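Local atomic coordinates of exodeoxyribonuclease (Neisseria meningitidis, PDB entry 2JC5), a protein that probably acts as an apurinic/apyrimidinic endonuclease in DNA repair, cleaving the phosphodiester backbone at abasic sites with the help of magnesium or manganese ions. Residues 93-98 against 104-109; 6-11 against 147-152; 135-138 against 143-146; 82-87 against 124-129; 47-52 against 56-61. All blocks are in the same frame, centred on the assembly; numbering follows the deposited sequence.

Interaction 1. Residues 93-98 against 104-109; sequences GRFVRC and SVISLY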
# COMPACT_ATOMS: atom_id res chain seq x y z
N GLY A 93 -12.59 0.23 6.21
CA GLY A 93 -11.66 -0.90 5.95
C GLY A 93 -10.35 -0.49 5.30
O GLY A 93 -10.08 -0.81 4.14
N ARG A 94 -9.52 0.22 6.07
CA ARG A 94 -8.33 0.85 5.51
C ARG A 94 -6.99 0.48 6.15
O ARG A 94 -5.97 0.89 5.65
CB ARG A 94 -8.51 2.37 5.55
CG ARG A 94 -9.63 2.85 4.67
CD ARG A 94 -9.73 4.35 4.61
NE ARG A 94 -10.76 4.76 3.67
CZ ARG A 94 -10.64 4.78 2.35
NH1 ARG A 94 -9.49 4.49 1.78
NH2 ARG A 94 -11.68 5.12 1.59
N PHE A 95 -6.99 -0.34 7.21
CA PHE A 95 -5.75 -0.62 7.96
C PHE A 95 -5.78 -1.99 8.60
O PHE A 95 -6.70 -2.30 9.36
CB PHE A 95 -5.58 0.46 9.03
CG PHE A 95 -4.35 0.31 9.90
CD1 PHE A 95 -4.33 -0.58 10.95
CD2 PHE A 95 -3.23 1.11 9.68
CE1 PHE A 95 -3.18 -0.71 11.76
CE2 PHE A 95 -2.09 0.98 10.49
CZ PHE A 95 -2.08 0.07 11.53
N VAL A 96 -4.76 -2.80 8.28
CA VAL A 96 -4.51 -4.09 8.96
C VAL A 96 -3.04 -4.16 9.26
O VAL A 96 -2.21 -3.81 8.42
CB VAL A 96 -4.93 -5.31 8.12
CG1 VAL A 96 -4.40 -6.64 8.74
CG2 VAL A 96 -6.42 -5.35 7.96
N ARG A 97 -2.71 -4.64 10.45
CA ARG A 97 -1.32 -4.82 10.88
C ARG A 97 -1.11 -6.24 11.33
O ARG A 97 -1.86 -6.75 12.16
CB ARG A 97 -1.00 -3.88 12.03
CG ARG A 97 0.36 -4.10 12.65
CD ARG A 97 0.68 -3.10 13.73
NE ARG A 97 1.92 -3.45 14.42
CZ ARG A 97 2.62 -2.64 15.21
NH1 ARG A 97 2.24 -1.39 15.42
NH2 ARG A 97 3.74 -3.08 15.77
N CYS A 98 -0.07 -6.88 10.82
CA CYS A 98 0.32 -8.23 11.23
C CYS A 98 1.73 -8.23 11.77
O CYS A 98 2.65 -7.68 11.15
CB CYS A 98 0.20 -9.19 10.07
SG CYS A 98 -1.49 -9.49 9.58
N SER A 104 6.68 -6.08 11.80
CA SER A 104 5.29 -5.75 11.56
C SER A 104 5.13 -5.29 10.14
O SER A 104 5.96 -4.53 9.62
CB SER A 104 4.80 -4.65 12.49
OG SER A 104 4.89 -5.02 13.85
N VAL A 105 4.08 -5.77 9.50
CA VAL A 105 3.71 -5.30 8.18
C VAL A 105 2.27 -4.84 8.18
O VAL A 105 1.38 -5.54 8.70
CB VAL A 105 3.94 -6.40 7.14
CG1 VAL A 105 3.60 -5.90 5.75
CG2 VAL A 105 5.37 -6.89 7.20
N ILE A 106 2.06 -3.67 7.58
CA ILE A 106 0.75 -3.05 7.48
C ILE A 106 0.32 -3.01 6.03
O ILE A 106 1.15 -2.89 5.12
CB ILE A 106 0.79 -1.63 8.06
CG1 ILE A 106 0.88 -1.72 9.58
CG2 ILE A 106 -0.42 -0.78 7.61
CD1 ILE A 106 1.66 -0.63 10.22
N SER A 107 -0.98 -3.17 5.82
CA SER A 107 -1.61 -2.86 4.55
C SER A 107 -2.53 -1.66 4.79
O SER A 107 -3.42 -1.73 5.64
CB SER A 107 -2.42 -4.02 4.02
OG SER A 107 -2.86 -3.67 2.71
N LEU A 108 -2.29 -0.58 4.04
CA LEU A 108 -2.93 0.72 4.21
C LEU A 108 -3.57 1.17 2.92
O LEU A 108 -2.93 1.14 1.88
CB LEU A 108 -1.86 1.75 4.59
CG LEU A 108 -2.32 3.22 4.64
CD1 LEU A 108 -3.24 3.49 5.81
CD2 LEU A 108 -1.12 4.17 4.69
N TYR A 109 -4.82 1.62 2.99
CA TYR A 109 -5.49 2.23 1.86
C TYR A 109 -5.93 3.62 2.29
O TYR A 109 -6.95 3.79 2.97
CB TYR A 109 -6.68 1.39 1.40
CG TYR A 109 -7.39 1.90 0.17
CD1 TYR A 109 -6.71 2.52 -0.87
CD2 TYR A 109 -8.75 1.76 0.06
CE1 TYR A 109 -7.37 2.96 -1.97
CE2 TYR A 109 -9.42 2.22 -1.04
CZ TYR A 109 -8.73 2.81 -2.06
OH TYR A 109 -9.41 3.27 -3.17
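The beta hairpin of strands 95-100 and 103-109 shows how an antiparallel pair can sort its side chains while its backbone zips up. The strand axes approach to 4.7 Å. Val96 with Ser107 and Cys98 with Val105 are the hydrogen-bonded pairs, and Cys98 N donates to Val105 O at 2.9 Å along an almost straight line (175°). The non-hydrogen-bonded pairs, Phe95 with Leu108 and Arg97 with Ile106, put their side chains on the other face. There the Phe95 ring lies aslant Ile106, its CE2 3.8 Å from Ile106 CG2.

Polar arms finish both ends. Arg97 is fully extended, with CG anti to the backbone N (chi1 173°), and this carries NH2 to Ser104 OG at 3.0 Å in a bent bond tilted out of the guanidinium plane; Ser104 OG is also hydrogen-bonded to Asp99 and Arg142, and Arg97 forms salt bridges with Asp99 and Glu140. At the far end Tyr109 N donates to Arg94 O, and Arg94 NH1 returns a bond to Tyr109 O at 2.9 Å. That bond lies in the guanidinium plane but arrives from above the carbonyl plane. Arg94 NH1 also sits over one face of the Tyr109 ring, 3.3 Å from Tyr109 CD2, with the two planes 33° apart. Glu92 pairs with Arg94 NE. Tyr109 is a predicted active-site residue.

Helix 117-139 packs on the face of Phe95, Ile106 and Leu108, while Val96, Cys98, Val105 and Ser107 meet strands 31-35 and 69-73 of the second sheet. Strands 79-82 and 143-147 flank the hairpin within its own sheet.

Interaction 2. Residues 6-11 against 147-152; sequences SANVNG and CGDWNI. With MG (magnesium ion), chain B; BCN (bicine), chain C.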
# COMPACT_ATOMS: atom_id res chain seq x y z
N SER A 6 3.19 -5.14 -2.32
CA SER A 6 2.05 -4.27 -2.04
C SER A 6 1.29 -4.09 -3.35
O SER A 6 1.87 -3.71 -4.35
CB SER A 6 2.52 -2.92 -1.51
OG SER A 6 1.42 -2.13 -1.08
N ALA A 7 -0.01 -4.36 -3.33
CA ALA A 7 -0.81 -4.25 -4.54
C ALA A 7 -2.20 -3.73 -4.23
O ALA A 7 -2.97 -4.37 -3.50
CB ALA A 7 -0.88 -5.59 -5.27
N ASN A 8 -2.53 -2.59 -4.82
CA ASN A 8 -3.93 -2.17 -4.88
C ASN A 8 -4.55 -2.91 -6.04
O ASN A 8 -4.15 -2.72 -7.21
CB ASN A 8 -4.04 -0.65 -5.01
CG ASN A 8 -5.48 -0.20 -5.20
OD1 ASN A 8 -6.28 -0.89 -5.86
ND2 ASN A 8 -5.83 0.95 -4.63
N VAL A 9 -5.45 -3.84 -5.70
CA VAL A 9 -5.98 -4.80 -6.68
C VAL A 9 -7.21 -4.32 -7.43
O VAL A 9 -7.69 -5.01 -8.33
CB VAL A 9 -6.22 -6.19 -6.04
CG1 VAL A 9 -4.87 -6.79 -5.57
CG2 VAL A 9 -7.27 -6.12 -4.88
N ASN A 10 -7.71 -3.13 -7.08
CA ASN A 10 -8.87 -2.57 -7.78
C ASN A 10 -10.01 -3.58 -7.86
O ASN A 10 -10.58 -3.81 -8.92
CB ASN A 10 -8.45 -2.09 -9.18
CG ASN A 10 -9.45 -1.15 -9.81
OD1 ASN A 10 -10.08 -0.33 -9.12
ND2 ASN A 10 -9.59 -1.23 -11.13
N GLY A 11 -10.34 -4.17 -6.72
CA GLY A 11 -11.35 -5.20 -6.64
C GLY A 11 -10.72 -6.57 -6.71
O GLY A 11 -10.24 -6.98 -7.77
N CYS A 147 2.99 -0.85 3.96
CA CYS A 147 2.69 -1.01 2.56
C CYS A 147 1.36 -0.37 2.23
O CYS A 147 0.40 -0.51 2.98
CB CYS A 147 2.51 -2.48 2.20
SG CYS A 147 3.95 -3.46 2.22
N GLY A 148 1.27 0.26 1.07
CA GLY A 148 -0.04 0.45 0.51
C GLY A 148 -0.15 1.57 -0.47
O GLY A 148 0.84 2.03 -1.04
N ASP A 149 -1.39 1.98 -0.67
CA ASP A 149 -1.75 3.02 -1.60
C ASP A 149 -1.98 4.26 -0.76
O ASP A 149 -2.95 4.33 -0.01
CB ASP A 149 -3.00 2.61 -2.36
CG ASP A 149 -3.51 3.68 -3.30
OD1 ASP A 149 -2.93 4.78 -3.39
OD2 ASP A 149 -4.54 3.40 -3.98
N TRP A 150 -1.03 5.18 -0.83
CA TRP A 150 -1.03 6.39 -0.02
C TRP A 150 -1.71 7.54 -0.74
O TRP A 150 -1.92 8.58 -0.14
CB TRP A 150 0.39 6.78 0.38
CG TRP A 150 1.06 5.80 1.32
CD1 TRP A 150 1.32 4.48 1.09
CD2 TRP A 150 1.58 6.08 2.62
NE1 TRP A 150 1.95 3.92 2.17
CE2 TRP A 150 2.15 4.89 3.11
CE3 TRP A 150 1.65 7.23 3.41
CZ2 TRP A 150 2.73 4.81 4.37
CZ3 TRP A 150 2.26 7.15 4.64
CH2 TRP A 150 2.78 5.95 5.11
N ASN A 151 -2.00 7.37 -2.03
CA ASN A 151 -2.78 8.36 -2.80
C ASN A 151 -2.12 9.73 -2.83
O ASN A 151 -2.77 10.75 -3.08
CB ASN A 151 -4.23 8.42 -2.29
CG ASN A 151 -5.17 7.48 -3.03
OD1 ASN A 151 -5.99 6.79 -2.42
ND2 ASN A 151 -5.06 7.47 -4.33
N ILE A 152 -0.79 9.75 -2.69
CA ILE A 152 -0.02 11.00 -2.78
C ILE A 152 1.29 10.70 -3.52
O ILE A 152 1.97 9.75 -3.17
CB ILE A 152 0.34 11.57 -1.40
CG1 ILE A 152 -0.92 11.88 -0.58
CG2 ILE A 152 1.19 12.83 -1.55
CD1 ILE A 152 -0.62 12.09 0.90
MG MG B . -9.39 1.33 -7.66
N1 BCN C . -5.72 10.10 -7.24
C1 BCN C . -5.43 10.42 -5.82
C2 BCN C . -6.62 10.97 -5.08
O21 BCN C . -6.51 11.17 -3.84
O22 BCN C . -7.67 11.20 -5.72
C3 BCN C . -5.75 8.66 -7.52
C4 BCN C . -7.17 8.14 -7.32
O4 BCN C . -8.14 8.90 -8.08
C5 BCN C . -4.76 10.80 -8.16
C6 BCN C . -5.42 11.12 -9.49
O6 BCN C . -6.77 11.54 -9.34
O HOH W 1 -7.62 0.71 -7.80
O HOH W 2 -11.16 1.84 -7.58
O HOH W 3 -9.13 2.75 -9.08
O HOH W 4 -8.78 2.67 -6.58
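Asn8 turns the ND2 end of its amide to Asp149 OD2, the amide and carboxylate planes 55° apart. Its CG is anti to the backbone N (chi1 175°), which carries the amide across to the Asp149 loop. Asn8 ND2 donates to Asp149 OD2 at 2.8 Å in a bond bent to 137°, and OD2 receives it on its anti lone pair, the one turned away from OD1. The other end of the amide is gripped twice. Asn8 OD1 accepts from Asn10 N at 2.9 Å, which closes an Asx turn, and it also accepts from water 1 at 2.8 Å. With both ends engaged, the amide has its rotation fixed.

Water 1 is itself a ligand of the magnesium ion, so Asn8 stands in the second shell of the metal. The first shell holds Asn10 OD1 at 2.3 Å from the magnesium ion, four waters and Glu36. The Asx turn thus links the backbone of Asn10 to the side chain that steadies a metal-bound water.

On the partner loop, Asn151 N makes a weak bond to Asp149 OD1, tethering the second carboxylate oxygen within its own segment. Asn151 also lines the bicine pocket. Deeper in, Ser6 OG rests 3.5 Å from Cys147 CB, where strand 2-8 of one sheet approaches the end of strand 143-147 of the other. Tyr109, Asp221 and His247 crowd round Asp149 as well.

Asp149 is a predicted proton donor or acceptor and Asn8 a predicted metal ligand. Here contacts run from magnesium through water 1 and Asn8 to Asp149, consistent with one network serving both metal and general acid-base chemistry.

Interaction 3. Residues 135-138 against 143-146; sequences EAMK and DIVV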
# COMPACT_ATOMS: atom_id res chain seq x y z
N GLU A 135 4.36 8.10 13.93
CA GLU A 135 5.36 8.53 14.90
C GLU A 135 5.52 7.50 16.01
O GLU A 135 6.63 7.11 16.34
CB GLU A 135 4.98 9.89 15.49
CG GLU A 135 6.07 10.43 16.41
CD GLU A 135 5.90 11.89 16.76
OE1 GLU A 135 4.75 12.38 16.71
OE2 GLU A 135 6.92 12.52 17.11
N ALA A 136 4.41 7.06 16.57
CA ALA A 136 4.45 6.05 17.61
C ALA A 136 5.05 4.74 17.12
O ALA A 136 5.86 4.13 17.81
CB ALA A 136 3.06 5.82 18.17
N MET A 137 4.65 4.33 15.91
CA MET A 137 5.19 3.11 15.32
C MET A 137 6.71 3.19 15.17
O MET A 137 7.39 2.24 15.51
CB MET A 137 4.51 2.78 13.98
CG MET A 137 3.19 2.06 14.18
SD MET A 137 2.53 1.36 12.68
CE MET A 137 2.12 2.87 11.85
N LYS A 138 7.22 4.32 14.67
CA LYS A 138 8.67 4.54 14.48
C LYS A 138 9.37 4.44 15.82
O LYS A 138 10.49 3.94 15.92
CB LYS A 138 8.93 5.90 13.80
CG LYS A 138 10.40 6.37 13.72
CD LYS A 138 11.15 5.83 12.51
CE LYS A 138 12.54 6.48 12.38
NZ LYS A 138 13.24 6.74 13.69
N ASP A 143 10.87 -3.59 13.65
CA ASP A 143 11.03 -3.53 12.21
C ASP A 143 9.66 -3.45 11.58
O ASP A 143 8.88 -4.36 11.73
CB ASP A 143 11.77 -4.76 11.75
CG ASP A 143 13.10 -4.91 12.42
OD1 ASP A 143 13.88 -3.93 12.44
OD2 ASP A 143 13.37 -6.02 12.95
N ILE A 144 9.37 -2.38 10.86
CA ILE A 144 8.02 -2.17 10.33
C ILE A 144 8.05 -1.76 8.87
O ILE A 144 8.85 -0.90 8.47
CB ILE A 144 7.24 -1.11 11.14
CG1 ILE A 144 7.27 -1.44 12.63
CG2 ILE A 144 5.78 -1.02 10.63
CD1 ILE A 144 6.57 -0.44 13.50
N VAL A 145 7.18 -2.39 8.08
CA VAL A 145 6.92 -1.99 6.70
C VAL A 145 5.46 -1.57 6.61
O VAL A 145 4.59 -2.40 6.86
CB VAL A 145 7.21 -3.11 5.70
CG1 VAL A 145 7.01 -2.61 4.25
CG2 VAL A 145 8.64 -3.63 5.89
N VAL A 146 5.22 -0.31 6.24
CA VAL A 146 3.86 0.17 5.97
C VAL A 146 3.68 0.17 4.46
O VAL A 146 4.21 1.05 3.76
CB VAL A 146 3.60 1.57 6.58
CG1 VAL A 146 2.14 1.96 6.39
CG2 VAL A 146 3.96 1.58 8.07
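Ile144 is held at its backbone N, hydrogen-bonded to Thr226 OG1, while the far end of its side chain meets Met137: Ile144 CD1 lies 3.4 Å from Met137 O. No hydrogen bond crosses between the two segments, so the contact is a plain instance of a helix resting on a strand through aliphatic side chains. The same Ile144 CD1 touches Met137 CB at 3.9 Å, and the tip of the isoleucine therefore settles where the methionine side chain leaves the helix, against backbone and CB together.

Torsions explain that reach. In Ile144 the CG1 branch runs straight out to CD1 (chi2 178°), which pushes the methyl away from the strand toward the helix. Met137 instead bends at its thioether (chi3 -69°), bringing CE toward Val146. Met137 CE comes within 4.4 Å of Val146 CG2, a looser touch than the one at Ile144. Ile144 and Val146, two residues apart in an extended strand, point to the same side and receive the base and the end of one methionine respectively. Val145, between them, points to the opposite side and packs on Leu229.

Trp188 comes from a loop and touches both Met137 and Ile144, while Ile106 of the adjacent strand meets Met137 and Val146. The contact belongs to a beta-alpha-beta crossover: strand 103-109 leads into helix 117-139, which returns into strand 143-147, parallel to the first and beside it in the sheet, with the end of the helix packed over both.

Interaction 4. Residues 82-87 against 124-129; sequences IGMGIE and YRFLDA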
# COMPACT_ATOMS: atom_id res chain seq x y z
N ILE A 82 -6.72 -5.21 13.65
CA ILE A 82 -7.71 -4.91 12.62
C ILE A 82 -8.21 -3.49 12.88
O ILE A 82 -8.87 -3.22 13.89
CB ILE A 82 -8.90 -5.89 12.67
CG1 ILE A 82 -8.41 -7.32 12.57
CG2 ILE A 82 -9.92 -5.58 11.57
CD1 ILE A 82 -7.75 -7.70 11.26
N GLY A 83 -7.89 -2.59 11.97
CA GLY A 83 -8.29 -1.22 12.11
C GLY A 83 -7.39 -0.40 13.00
O GLY A 83 -6.55 -0.94 13.74
N MET A 84 -7.61 0.90 12.95
CA MET A 84 -6.84 1.91 13.69
C MET A 84 -7.48 2.31 15.02
O MET A 84 -6.87 3.02 15.84
CB MET A 84 -6.74 3.17 12.84
CG MET A 84 -6.00 2.93 11.56
SD MET A 84 -5.67 4.45 10.69
CE MET A 84 -7.32 4.99 10.29
N GLY A 85 -8.72 1.88 15.26
CA GLY A 85 -9.47 2.31 16.45
C GLY A 85 -10.13 3.68 16.30
O GLY A 85 -10.54 4.30 17.28
N ILE A 86 -10.22 4.17 15.07
CA ILE A 86 -10.92 5.40 14.77
C ILE A 86 -12.11 5.02 13.93
O ILE A 86 -11.96 4.62 12.78
CB ILE A 86 -10.02 6.42 14.06
CG1 ILE A 86 -8.74 6.65 14.87
CG2 ILE A 86 -10.80 7.71 13.83
CD1 ILE A 86 -7.70 7.48 14.16
N GLU A 87 -13.30 5.12 14.51
CA GLU A 87 -14.51 4.61 13.89
C GLU A 87 -14.72 5.16 12.48
O GLU A 87 -15.02 4.37 11.56
CB GLU A 87 -15.73 4.93 14.77
CG GLU A 87 -17.04 4.51 14.16
N TYR A 124 -7.57 14.66 4.37
CA TYR A 124 -6.75 15.46 5.28
C TYR A 124 -6.93 15.07 6.74
O TYR A 124 -5.97 15.03 7.47
CB TYR A 124 -6.99 16.95 5.11
CG TYR A 124 -6.32 17.58 3.90
CD1 TYR A 124 -4.98 17.34 3.63
CD2 TYR A 124 -7.01 18.47 3.08
CE1 TYR A 124 -4.34 17.94 2.56
CE2 TYR A 124 -6.38 19.09 2.00
CZ TYR A 124 -5.04 18.80 1.75
OH TYR A 124 -4.40 19.40 0.68
N ARG A 125 -8.16 14.78 7.17
CA ARG A 125 -8.36 14.30 8.53
C ARG A 125 -7.66 12.94 8.76
O ARG A 125 -7.11 12.69 9.83
CB ARG A 125 -9.85 14.24 8.86
CG ARG A 125 -10.46 15.63 8.96
CD ARG A 125 -11.81 15.63 9.64
NE ARG A 125 -12.84 15.00 8.81
CZ ARG A 125 -13.30 13.76 8.95
NH1 ARG A 125 -12.84 12.95 9.89
NH2 ARG A 125 -14.25 13.32 8.13
N PHE A 126 -7.65 12.07 7.75
CA PHE A 126 -6.90 10.82 7.87
C PHE A 126 -5.40 11.05 8.04
O PHE A 126 -4.74 10.45 8.89
CB PHE A 126 -7.16 9.97 6.64
CG PHE A 126 -6.62 8.58 6.74
CD1 PHE A 126 -5.27 8.30 6.56
CD2 PHE A 126 -7.48 7.54 7.02
CE1 PHE A 126 -4.79 7.01 6.68
CE2 PHE A 126 -7.02 6.23 7.11
CZ PHE A 126 -5.67 5.98 6.95
N LEU A 127 -4.85 11.95 7.23
CA LEU A 127 -3.45 12.29 7.36
C LEU A 127 -3.12 12.75 8.79
O LEU A 127 -2.10 12.38 9.34
CB LEU A 127 -3.04 13.39 6.36
CG LEU A 127 -3.14 13.14 4.85
CD1 LEU A 127 -2.36 14.21 4.07
CD2 LEU A 127 -2.72 11.73 4.46
N ASP A 128 -3.99 13.59 9.36
CA ASP A 128 -3.72 14.11 10.69
C ASP A 128 -3.86 13.07 11.78
O ASP A 128 -3.14 13.12 12.78
CB ASP A 128 -4.64 15.30 10.99
CG ASP A 128 -4.31 16.52 10.16
OD1 ASP A 128 -3.15 16.68 9.73
OD2 ASP A 128 -5.23 17.36 9.94
N ALA A 129 -4.77 12.12 11.60
CA ALA A 129 -4.94 11.02 12.57
C ALA A 129 -3.86 9.97 12.44
O ALA A 129 -3.50 9.33 13.42
CB ALA A 129 -6.32 10.37 12.42
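A methionine meets a phenylalanine ring obliquely here. Met84 SD stands 4.8 Å from the centroid of the Phe126 ring and 44° off the ring normal, a Met-aromatic contact in which the two side chains cross at about a right angle. The methyl does the closest touching, with Met84 CE 3.4 Å from Phe126 CE2. The Met84 chain bends at chi3 (-65°), which brings CE round to the ring. Met84 has two deposited conformers, and these values describe one of them.

The general lesson is how a loop without regular structure can dock on a helix: residues 82-87 join strand 79-82 to the short helix 87-90, and their side chains lean on helix 117-139. Ile86, the N-cap residue of helix 87-90, adds the second touch. Its CD1 reaches Ala129 CB at 3.6 Å, about one turn along the helix from Phe126.

Asp90 holds the loop in shape, its carboxylate accepting from Met84 N and Gly85 N and, weakly, from Ile86 N. Phe89 sets its ring edge-to-face with Phe126 and also touches Met84 and Ala129.

Interaction 5. Residues 47-52 against 56-61; sequences DMKNPH and GHWHCA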
# COMPACT_ATOMS: atom_id res chain seq x y z
N ASP A 47 -10.16 -18.83 -1.47
CA ASP A 47 -8.88 -18.46 -2.07
C ASP A 47 -8.55 -16.96 -1.95
O ASP A 47 -7.42 -16.57 -2.19
CB ASP A 47 -8.79 -18.95 -3.53
CG ASP A 47 -9.82 -18.31 -4.47
OD1 ASP A 47 -10.61 -17.43 -4.04
OD2 ASP A 47 -9.84 -18.68 -5.67
N MET A 48 -9.52 -16.15 -1.55
CA MET A 48 -9.31 -14.73 -1.26
C MET A 48 -9.07 -14.47 0.23
O MET A 48 -8.67 -13.38 0.62
CB MET A 48 -10.52 -13.93 -1.72
CG MET A 48 -10.74 -13.97 -3.20
SD MET A 48 -12.36 -13.34 -3.65
CE MET A 48 -12.45 -13.84 -5.39
N LYS A 49 -9.34 -15.48 1.06
CA LYS A 49 -9.08 -15.41 2.50
C LYS A 49 -7.74 -16.03 2.82
O LYS A 49 -6.97 -15.48 3.59
CB LYS A 49 -10.16 -16.14 3.28
CG LYS A 49 -11.52 -15.49 3.20
CD LYS A 49 -12.52 -16.38 3.91
CE LYS A 49 -13.91 -16.01 3.60
NZ LYS A 49 -14.82 -16.84 4.43
N ASN A 50 -7.46 -17.19 2.22
CA ASN A 50 -6.25 -17.96 2.48
C ASN A 50 -5.64 -18.44 1.16
O ASN A 50 -5.58 -19.65 0.87
CB ASN A 50 -6.57 -19.14 3.39
CG ASN A 50 -7.13 -18.69 4.70
OD1 ASN A 50 -8.34 -18.71 4.91
ND2 ASN A 50 -6.26 -18.23 5.58
N PRO A 51 -5.18 -17.48 0.35
CA PRO A 51 -4.68 -17.86 -0.96
C PRO A 51 -3.47 -18.79 -0.84
O PRO A 51 -2.51 -18.51 -0.11
CB PRO A 51 -4.26 -16.52 -1.60
CG PRO A 51 -4.12 -15.56 -0.47
CD PRO A 51 -5.05 -16.03 0.61
N HIS A 52 -3.54 -19.93 -1.53
CA HIS A 52 -2.44 -20.92 -1.53
C HIS A 52 -2.09 -21.38 -0.12
O HIS A 52 -0.93 -21.70 0.18
CB HIS A 52 -1.19 -20.34 -2.22
CG HIS A 52 -1.45 -19.85 -3.61
ND1 HIS A 52 -1.59 -20.70 -4.69
CD2 HIS A 52 -1.61 -18.59 -4.09
CE1 HIS A 52 -1.82 -19.98 -5.77
NE2 HIS A 52 -1.83 -18.70 -5.44
N GLY A 56 -4.40 -15.21 6.28
CA GLY A 56 -4.98 -13.98 5.77
C GLY A 56 -5.75 -13.25 6.85
O GLY A 56 -6.47 -13.87 7.63
N HIS A 57 -5.56 -11.94 6.89
CA HIS A 57 -6.27 -11.06 7.80
C HIS A 57 -6.70 -9.84 7.03
O HIS A 57 -5.92 -9.29 6.23
CB HIS A 57 -5.38 -10.70 8.97
CG HIS A 57 -5.03 -11.90 9.78
ND1 HIS A 57 -5.87 -12.40 10.76
CD2 HIS A 57 -4.01 -12.78 9.67
CE1 HIS A 57 -5.34 -13.51 11.25
NE2 HIS A 57 -4.23 -13.77 10.60
N TRP A 58 -7.94 -9.44 7.23
CA TRP A 58 -8.52 -8.38 6.43
C TRP A 58 -9.38 -7.45 7.27
O TRP A 58 -9.85 -7.82 8.38
CB TRP A 58 -9.33 -8.95 5.26
CG TRP A 58 -10.37 -9.91 5.70
CD1 TRP A 58 -11.63 -9.62 6.15
CD2 TRP A 58 -10.23 -11.33 5.80
NE1 TRP A 58 -12.28 -10.76 6.50
CE2 TRP A 58 -11.45 -11.83 6.31
CE3 TRP A 58 -9.21 -12.23 5.52
CZ2 TRP A 58 -11.66 -13.18 6.54
CZ3 TRP A 58 -9.42 -13.59 5.76
CH2 TRP A 58 -10.63 -14.04 6.26
N HIS A 59 -9.57 -6.24 6.75
CA HIS A 59 -10.53 -5.30 7.30
C HIS A 59 -11.37 -4.80 6.14
O HIS A 59 -10.86 -4.09 5.28
CB HIS A 59 -9.87 -4.11 8.01
CG HIS A 59 -10.82 -3.36 8.90
ND1 HIS A 59 -10.45 -2.24 9.62
CD2 HIS A 59 -12.12 -3.56 9.17
CE1 HIS A 59 -11.49 -1.81 10.31
NE2 HIS A 59 -12.51 -2.61 10.08
N CYS A 60 -12.64 -5.19 6.14
CA CYS A 60 -13.57 -4.82 5.08
C CYS A 60 -14.38 -3.60 5.49
O CYS A 60 -14.46 -3.26 6.69
CB CYS A 60 -14.51 -5.98 4.75
SG CYS A 60 -13.66 -7.46 4.15
N ALA A 61 -14.96 -2.93 4.50
CA ALA A 61 -15.80 -1.75 4.73
C ALA A 61 -17.25 -2.15 5.02
O ALA A 61 -17.70 -3.21 4.60
CB ALA A 61 -15.77 -0.85 3.53
O HOH W 5 -5.63 -17.05 8.31
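Lys49 passes its CB and CG obliquely by the six-membered ring of Trp58. Lys49 CG is 3.5 Å from Trp58 CH2 and Lys49 CB 3.6 Å from Trp58 CZ3. Beyond CG the lysine chain is extended, and the ammonium end runs on past the indole, clear of residues 56-61. A second touch involves backbone: Gly56 CA approaches Lys49 O at 3.3 Å in a CA-H...O contact (156° at the hydrogen). Lacking a side chain, Gly56 lets that oxygen come close. Lys49 O is buried here and has no hydrogen-bond partner in the model.

Water 5 supplies the polar link, accepting from Asn50 ND2 and from Gly56 N, each at 3.0 Å. Asn50 ND2 also bonds to Met54 O, which ties it to the connecting turn.

In the fold, this is where the short, weakly bonded helix 46-49 and the loop after it pack on strand 55-59, an outermost strand of the six-stranded sheet, near the surface.

The indole is placed by its first torsion. Trp58 CG sits between the backbone N and the carbonyl carbon (chi1 55°), and NE1 is held by Glu41. Next to Trp58 in the strand, His57 and His59 bond through their backbones to Val71 and Val69 of strand 69-73. On the other segment, Met48 packs on helix 12-17 and Pro51 on helix 20-26.

In the fold
The five contacts illustrate how a two-sheet fold of the DNase I-like kind is put together. Interaction 2 opens first, at residues 6-11, and closes last, enclosing the others; interaction 5 is the first to close, and interaction 1 is nested within interaction 4. Interactions 1 and 2, with centres about 11 Å apart, meet where strand 103-109 pairs with strand 143-147. Interactions 3 and 4 share helix 117-139, their centres about 15 Å apart; interactions 3 and 5 lie about 23 Å apart between centres. Interaction 2 holds the metal site and interaction 1 brings Tyr109 to it, while 3, 4 and 5 join helices and loops to the two sheets.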